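Local coordinates for protein phospholipase A1 (Streptomyces albidoflavus, PDB 4HYQ) that catalyses the hydrolysis of glycerophospholipids as a phospholipase A1, probably releasing the sn-1 fatty acid in the manner of GDSL (SGNH) lipases, at residues 111-116 with 169-174; 147-152 with 159-164. All coordinates share one frame; numbering follows the deposited sequence.

Helix 158-181 takes part in both contacts and shows how one long helix can serve two kinds of neighbour. In contact 1 its middle, 169-174, lies alongside helix 99-115 through apolar side chains; in contact 2 its first turns, 159-164, pack against the loop 147-152 that precedes it. The centres of the two contacts are about 20 Å apart and their nearest atoms about 5 Å, without touching. Along the chain, contact 2 is nested within the loop that contact 1 closes. Contact 1 is partly buried and has a bound pentaethylene glycol, probably from the crystallisation liquor, about 4 Å from the side chain of Leu171; contact 2 lies at the surface, its centre about 21 Å from that of the chain.

Contact 1. Residues 111-116 with 169-174; sequences AFVEST and DLLNSV
Val113 and Leu171 bring their CA atoms within 6.2 Å where helix segments 111-115 and 169-174 run nearly parallel, their axes 12° apart and 9.6 Å from each other at closest approach. From helix segment 111-115, Val113 points toward the second helix and meets three of its residues. Val113 CG1, anti to the backbone N (chi1 165°), is the branch that does most of this: it rests 3.8 Å from Leu170 CG and 3.7 Å from Val174 CG2, so that a single methyl touches side chains one turn apart. The same CG1 also packs on the backbone of Leu171 at CA, while CG2 makes a looser approach to Leu171 CD1. Val174 crosses Val113 obliquely, and its CG2 also comes 3.6 Å from Val113 O, a buried carbonyl oxygen with no polar partner in the model. At the more exposed margin, the aliphatic part of Glu114 crosses Leu170 at about a right angle, Glu114 CG lying 3.6 Å from Leu170 CD2. The carboxylate end grazes the same methyl through OE2. Leu170 thus packs against both the valine methyl and the methylene part of the glutamate, and an alanine here would probably leave Val113 CG1 and Glu114 CG without their shared partner and open a gap between the helices. Around this seam, Phe87 of helix 87-96 touches both Val113 and Leu171, whereas Pro118 and Leu121 of helix 117-131 meet Val174. The arrangement is a near-parallel pairing of helices by branched apolar side chains, valine and leucine, with a glutamate's methylenes at the margin, within the helical layers that accompany the parallel five-stranded sheet of the alpha/beta SGNH-hydrolase fold.

Contact 2. Residues 147-152 with 159-164; sequences KLNGTC and GERTAI
Arg161 leaves the helix and reaches into the turn formed by 147-152, where its guanidinium meets Asn149. The polar link between the two segments is weak: Arg161 NH1 donates to Asn149 OD1 over 3.4 Å with an N-H...O angle of 147°. The oxygen approaches the edge of the guanidinium, in its plane, although the amide itself is turned 69° from that plane. Asn149 CG sits between its own backbone N and carbonyl carbon (chi1 67°), which swings the amide group toward the arginine; the second torsion then presents OD1. Lys147 O also lies near the guanidinium edge, 3.6 Å from Arg161 NH1.

Nearer the helix, the base of the same arginine supplies an apolar surface. Leu148 CD2 packs 3.6 Å from Arg161 CB as the two side chains run past each other in opposite directions, and the other methyl of Leu148, CD1, reaches Thr162 OG1 at 4.0 Å. That hydroxyl has its hydrogen bond with Glu158 O, one turn back along the helix.

The firmer grip on the guanidinium comes from the chain just before the helix: Arg161 NH2 donates to Leu156 O, and NE makes a weak bond to Gly155 O. The arginine is thus anchored chiefly to the 155-156 limb and reaches the 147-152 limb by a weak bond. Beyond it, a disulfide from Cys152 to Cys199 fastens the turn to another loop, and backbone hydrogen bonds join Lys147 to Ile198. The result is a disulfide-linked surface loop between strand 136-140 and helix 158-181 of the GDSL-type alpha/beta fold, folded back on the helix's first turns around an arginine side chain.

Contact 1. Residues 111-116 with 169-174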
ATOM      1  N   ALA A 111     -15.277  -6.406   8.205  1.00 14.06           N
ATOM      2  CA  ALA A 111     -15.358  -7.474   9.201  1.00 16.85           C
ATOM      3  C   ALA A 111     -14.111  -8.346   9.141  1.00 16.78           C
ATOM      4  O   ALA A 111     -13.625  -8.807  10.171  1.00 18.29           O
ATOM      5  CB  ALA A 111     -16.608  -8.329   8.977  1.00 15.52           C
ATOM      6  N   PHE A 112     -13.599  -8.571   7.934  1.00 15.74           N
ATOM      7  CA  PHE A 112     -12.396  -9.380   7.732  1.00 15.07           C
ATOM      8  C   PHE A 112     -11.195  -8.633   8.301  1.00 15.50           C
ATOM      9  O   PHE A 112     -10.316  -9.229   8.926  1.00 15.72           O
ATOM     10  CB  PHE A 112     -12.179  -9.632   6.235  1.00 16.39           C
ATOM     11  CG  PHE A 112     -10.877 -10.318   5.912  1.00 16.22           C
ATOM     12  CD1 PHE A 112     -10.822 -11.698   5.753  1.00 17.88           C
ATOM     13  CD2 PHE A 112      -9.704  -9.577   5.762  1.00 17.43           C
ATOM     14  CE1 PHE A 112      -9.612 -12.335   5.456  1.00 18.28           C
ATOM     15  CE2 PHE A 112      -8.493 -10.202   5.468  1.00 17.41           C
ATOM     16  CZ  PHE A 112      -8.449 -11.589   5.309  1.00 17.60           C
ATOM     17  N   VAL A 113     -11.163  -7.325   8.075  1.00 14.26           N
ATOM     18  CA  VAL A 113     -10.070  -6.487   8.553  1.00 15.25           C
ATOM     19  C   VAL A 113      -9.950  -6.539  10.070  1.00 17.01           C
ATOM     20  O   VAL A 113      -8.844  -6.595  10.600  1.00 16.52           O
ATOM     21  CB  VAL A 113     -10.256  -5.018   8.104  1.00 15.23           C
ATOM     22  CG1 VAL A 113      -9.332  -4.092   8.902  1.00 12.19           C
ATOM     23  CG2 VAL A 113      -9.958  -4.892   6.607  1.00 15.38           C
ATOM     24  N   GLU A 114     -11.083  -6.534  10.766  1.00 17.32           N
ATOM     25  CA  GLU A 114     -11.070  -6.571  12.229  1.00 20.97           C
ATOM     26  C   GLU A 114     -10.781  -7.939  12.822  1.00 20.84           C
ATOM     27  O   GLU A 114     -10.040  -8.057  13.798  1.00 21.76           O
ATOM     28  CB  GLU A 114     -12.422  -6.128  12.796  1.00 24.00           C
ATOM     29  CG  GLU A 114     -12.842  -4.717  12.472  1.00 31.35           C
ATOM     30  CD  GLU A 114     -14.267  -4.441  12.921  1.00 35.75           C
ATOM     31  OE1 GLU A 114     -14.546  -4.579  14.133  1.00 38.41           O
ATOM     32  OE2 GLU A 114     -15.107  -4.095  12.060  1.00 38.30           O
ATOM     33  N   SER A 115     -11.359  -8.975  12.227  1.00 19.92           N
ATOM     34  CA  SER A 115     -11.243 -10.321  12.769  1.00 20.53           C
ATOM     35  C   SER A 115     -10.186 -11.266  12.234  1.00 20.50           C
ATOM     36  O   SER A 115      -9.727 -12.151  12.953  1.00 22.82           O
ATOM     37  CB  SER A 115     -12.589 -11.025  12.632  1.00 21.53           C
ATOM     38  OG  SER A 115     -12.810 -11.388  11.274  1.00 25.74           O
ATOM     39  N   THR A 116      -9.802 -11.097  10.978  1.00 18.20           N
ATOM     40  CA  THR A 116      -8.857 -12.016  10.380  1.00 17.43           C
ATOM     41  C   THR A 116      -7.511 -11.436   9.983  1.00 15.61           C
ATOM     42  O   THR A 116      -6.473 -12.091  10.118  1.00 15.54           O
ATOM     43  CB  THR A 116      -9.495 -12.666   9.149  1.00 18.50           C
ATOM     44  OG1 THR A 116     -10.760 -13.227   9.520  1.00 21.12           O
ATOM     45  CG2 THR A 116      -8.607 -13.759   8.594  1.00 20.85           C
ATOM     46  N   ASP A 169      -9.717   3.742   6.797  1.00 13.90           N
ATOM     47  CA  ASP A 169      -9.400   4.140   8.173  1.00 14.45           C
ATOM     48  C   ASP A 169      -9.240   2.926   9.077  1.00 14.04           C
ATOM     49  O   ASP A 169      -8.279   2.841   9.855  1.00 14.43           O
ATOM     50  CB  ASP A 169     -10.490   5.059   8.735  1.00 15.66           C
ATOM     51  CG  ASP A 169     -10.463   6.444   8.118  1.00 17.63           C
ATOM     52  OD1 ASP A 169      -9.476   6.794   7.439  1.00 19.46           O
ATOM     53  OD2 ASP A 169     -11.431   7.203   8.328  1.00 19.62           O
ATOM     54  N   LEU A 170     -10.168   1.981   8.968  1.00 13.15           N
ATOM     55  CA  LEU A 170     -10.126   0.771   9.783  1.00 13.33           C
ATOM     56  C   LEU A 170      -8.900  -0.074   9.443  1.00 13.54           C
ATOM     57  O   LEU A 170      -8.229  -0.609  10.335  1.00 13.56           O
ATOM     58  CB  LEU A 170     -11.402  -0.058   9.579  1.00 13.62           C
ATOM     59  CG  LEU A 170     -11.496  -1.367  10.364  1.00 13.62           C
ATOM     60  CD1 LEU A 170     -11.665  -1.054  11.851  1.00 17.36           C
ATOM     61  CD2 LEU A 170     -12.670  -2.202   9.862  1.00 14.98           C
ATOM     62  N   LEU A 171      -8.607  -0.202   8.151  1.00 11.99           N
ATOM     63  CA  LEU A 171      -7.447  -0.977   7.723  1.00 10.53           C
ATOM     64  C   LEU A 171      -6.170  -0.346   8.277  1.00 11.02           C
ATOM     65  O   LEU A 171      -5.322  -1.040   8.833  1.00 12.33           O
ATOM     66  CB  LEU A 171      -7.378  -1.038   6.181  1.00 10.03           C
ATOM     67  CG  LEU A 171      -6.175  -1.720   5.518  1.00 11.22           C
ATOM     68  CD1 LEU A 171      -6.087  -3.183   5.960  1.00 10.88           C
ATOM     69  CD2 LEU A 171      -6.338  -1.640   3.984  1.00  9.81           C
ATOM     70  N   ASN A 172      -6.048   0.971   8.144  1.00 10.99           N
ATOM     71  CA  ASN A 172      -4.854   1.663   8.630  1.00 11.99           C
ATOM     72  C   ASN A 172      -4.745   1.582  10.147  1.00 13.29           C
ATOM     73  O   ASN A 172      -3.644   1.547  10.696  1.00 13.23           O
ATOM     74  CB  ASN A 172      -4.858   3.121   8.179  1.00 11.69           C
ATOM     75  CG  ASN A 172      -4.522   3.267   6.706  1.00 13.06           C
ATOM     76  OD1 ASN A 172      -3.776   2.455   6.149  1.00 11.66           O
ATOM     77  ND2 ASN A 172      -5.054   4.307   6.073  1.00 11.49           N
ATOM     78  N   SER A 173      -5.887   1.543  10.822  1.00 12.49           N
ATOM     79  CA  SER A 173      -5.880   1.441  12.280  1.00 14.99           C
ATOM     80  C   SER A 173      -5.300   0.085  12.690  1.00 13.75           C
ATOM     81  O   SER A 173      -4.448   0.003  13.582  1.00 14.41           O
ATOM     82  CB  SER A 173      -7.307   1.602  12.825  1.00 16.34           C
ATOM     83  OG  SER A 173      -7.329   1.378  14.220  1.00 24.33           O
ATOM     84  N   VAL A 174      -5.746  -0.978  12.025  1.00 12.57           N
ATOM     85  CA  VAL A 174      -5.263  -2.325  12.323  1.00 12.45           C
ATOM     86  C   VAL A 174      -3.770  -2.428  12.030  1.00 12.31           C
ATOM     87  O   VAL A 174      -3.004  -3.000  12.818  1.00 13.54           O
ATOM     88  CB  VAL A 174      -6.007  -3.392  11.490  1.00 13.47           C
ATOM     89  CG1 VAL A 174      -5.271  -4.727  11.564  1.00 14.14           C
ATOM     90  CG2 VAL A 174      -7.425  -3.571  12.023  1.00 15.03           C
TER

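Contact 2. Residues 147-152 with 159-164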
ATOM      1  N   LYS A 147     -11.868  12.573  -1.352  1.00 22.44           N
ATOM      2  CA  LYS A 147     -12.057  13.834  -0.665  1.00 27.80           C
ATOM      3  C   LYS A 147     -13.569  13.956  -0.812  1.00 30.66           C
ATOM      4  O   LYS A 147     -14.102  13.814  -1.916  1.00 29.65           O
ATOM      5  CB  LYS A 147     -11.380  14.985  -1.404  1.00 30.26           C
ATOM      6  CG  LYS A 147     -11.459  16.307  -0.656  1.00 34.98           C
ATOM      7  CD  LYS A 147     -10.709  16.213   0.670  1.00 38.36           C
ATOM      8  CE  LYS A 147     -10.874  17.475   1.505  1.00 40.43           C
ATOM      9  NZ  LYS A 147     -10.196  17.339   2.828  1.00 41.64           N
ATOM     10  N   LEU A 148     -14.273  14.161   0.291  1.00 33.29           N
ATOM     11  CA  LEU A 148     -15.720  14.285   0.225  1.00 36.91           C
ATOM     12  C   LEU A 148     -16.021  15.752  -0.048  1.00 39.82           C
ATOM     13  O   LEU A 148     -15.754  16.615   0.789  1.00 40.18           O
ATOM     14  CB  LEU A 148     -16.339  13.846   1.548  1.00 37.64           C
ATOM     15  CG  LEU A 148     -15.801  12.506   2.060  1.00 38.33           C
ATOM     16  CD1 LEU A 148     -16.335  12.239   3.460  1.00 39.38           C
ATOM     17  CD2 LEU A 148     -16.192  11.387   1.102  1.00 37.80           C
ATOM     18  N   ASN A 149     -16.559  16.031  -1.230  1.00 42.19           N
ATOM     19  CA  ASN A 149     -16.871  17.403  -1.614  1.00 45.18           C
ATOM     20  C   ASN A 149     -18.169  17.470  -2.408  1.00 46.32           C
ATOM     21  O   ASN A 149     -18.874  16.470  -2.550  1.00 46.96           O
ATOM     22  CB  ASN A 149     -15.728  17.979  -2.450  1.00 45.59           C
ATOM     23  CG  ASN A 149     -15.592  17.292  -3.793  1.00 46.00           C
ATOM     24  OD1 ASN A 149     -16.344  16.369  -4.115  0.50 45.65           O
ATOM     25  ND2 ASN A 149     -14.632  17.741  -4.589  1.00 47.35           N
ATOM     26  N   GLY A 150     -18.470  18.656  -2.934  1.00 48.01           N
ATOM     27  CA  GLY A 150     -19.689  18.851  -3.702  1.00 49.28           C
ATOM     28  C   GLY A 150     -19.722  18.113  -5.029  1.00 50.16           C
ATOM     29  O   GLY A 150     -18.953  18.437  -5.940  1.00 50.69           O
ATOM     30  N   THR A 151     -20.624  17.134  -5.130  1.00 49.99           N
ATOM     31  CA  THR A 151     -20.799  16.312  -6.330  1.00 49.40           C
ATOM     32  C   THR A 151     -19.548  16.219  -7.201  1.00 48.08           C
ATOM     33  O   THR A 151     -19.180  17.171  -7.892  1.00 49.26           O
ATOM     34  CB  THR A 151     -21.982  16.825  -7.198  1.00 50.50           C
ATOM     35  OG1 THR A 151     -23.205  16.728  -6.452  1.00 51.47           O
ATOM     36  CG2 THR A 151     -22.116  15.990  -8.477  1.00 50.09           C
ATOM     37  N   CYS A 152     -18.903  15.060  -7.172  1.00 45.07           N
ATOM     38  CA  CYS A 152     -17.692  14.837  -7.953  1.00 41.98           C
ATOM     39  C   CYS A 152     -17.981  13.848  -9.083  1.00 40.67           C
ATOM     40  O   CYS A 152     -18.460  12.739  -8.839  1.00 40.52           O
ATOM     41  CB  CYS A 152     -16.597  14.313  -7.022  1.00 39.03           C
ATOM     42  SG  CYS A 152     -15.012  13.856  -7.785  1.00 37.28           S
ATOM     43  N   GLY A 159     -22.221   8.491  -0.286  1.00 22.51           N
ATOM     44  CA  GLY A 159     -22.353   7.379   0.631  1.00 20.16           C
ATOM     45  C   GLY A 159     -21.304   6.309   0.390  1.00 18.11           C
ATOM     46  O   GLY A 159     -20.794   5.713   1.343  1.00 17.25           O
ATOM     47  N   GLU A 160     -20.978   6.062  -0.878  1.00 15.96           N
ATOM     48  CA  GLU A 160     -19.979   5.044  -1.224  1.00 15.44           C
ATOM     49  C   GLU A 160     -18.579   5.528  -0.867  1.00 15.08           C
ATOM     50  O   GLU A 160     -17.765   4.763  -0.337  1.00 13.30           O
ATOM     51  CB  GLU A 160     -20.063   4.694  -2.718  1.00 16.39           C
ATOM     52  CG  GLU A 160     -21.344   3.946  -3.086  1.00 18.63           C
ATOM     53  CD  GLU A 160     -21.502   3.729  -4.581  1.00 22.47           C
ATOM     54  OE1 GLU A 160     -21.312   4.689  -5.348  1.00 24.84           O
ATOM     55  OE2 GLU A 160     -21.829   2.596  -4.990  1.00 29.43           O
ATOM     56  N   ARG A 161     -18.302   6.798  -1.149  1.00 15.43           N
ATOM     57  CA  ARG A 161     -17.001   7.372  -0.823  1.00 16.41           C
ATOM     58  C   ARG A 161     -16.770   7.342   0.682  1.00 17.20           C
ATOM     59  O   ARG A 161     -15.670   7.073   1.148  1.00 16.01           O
ATOM     60  CB  ARG A 161     -16.919   8.815  -1.287  1.00 17.51           C
ATOM     61  CG  ARG A 161     -16.888   8.984  -2.769  1.00 18.84           C
ATOM     62  CD  ARG A 161     -16.686  10.435  -3.061  1.00 22.75           C
ATOM     63  NE  ARG A 161     -17.411  10.828  -4.250  1.00 26.25           N
ATOM     64  CZ  ARG A 161     -17.571  12.088  -4.634  1.00 28.65           C
ATOM     65  NH1 ARG A 161     -17.051  13.080  -3.917  1.00 28.30           N
ATOM     66  NH2 ARG A 161     -18.252  12.348  -5.736  1.00 30.07           N
ATOM     67  N   THR A 162     -17.819   7.639   1.438  1.00 17.09           N
ATOM     68  CA  THR A 162     -17.737   7.642   2.891  1.00 16.52           C
ATOM     69  C   THR A 162     -17.439   6.251   3.425  1.00 16.08           C
ATOM     70  O   THR A 162     -16.613   6.072   4.326  1.00 16.51           O
ATOM     71  CB  THR A 162     -19.056   8.142   3.498  1.00 17.14           C
ATOM     72  OG1 THR A 162     -19.243   9.516   3.135  1.00 19.51           O
ATOM     73  CG2 THR A 162     -19.042   7.998   4.993  1.00 19.10           C
ATOM     74  N   ALA A 163     -18.115   5.264   2.854  1.00 14.19           N
ATOM     75  CA  ALA A 163     -17.947   3.884   3.264  1.00 14.10           C
ATOM     76  C   ALA A 163     -16.545   3.398   2.935  1.00 14.19           C
ATOM     77  O   ALA A 163     -15.905   2.740   3.751  1.00 13.78           O
ATOM     78  CB  ALA A 163     -18.988   3.011   2.571  1.00 15.15           C
ATOM     79  N   ILE A 164     -16.065   3.739   1.744  1.00 13.07           N
ATOM     80  CA  ILE A 164     -14.729   3.323   1.309  1.00 14.04           C
ATOM     81  C   ILE A 164     -13.642   3.984   2.162  1.00 12.24           C
ATOM     82  O   ILE A 164     -12.672   3.339   2.563  1.00 12.21           O
ATOM     83  CB  ILE A 164     -14.531   3.664  -0.185  1.00 15.40           C
ATOM     84  CG1 ILE A 164     -15.436   2.751  -1.020  1.00 18.48           C
ATOM     85  CG2 ILE A 164     -13.075   3.492  -0.584  1.00 18.40           C
ATOM     86  CD1 ILE A 164     -15.632   3.223  -2.447  1.00 20.10           C
TER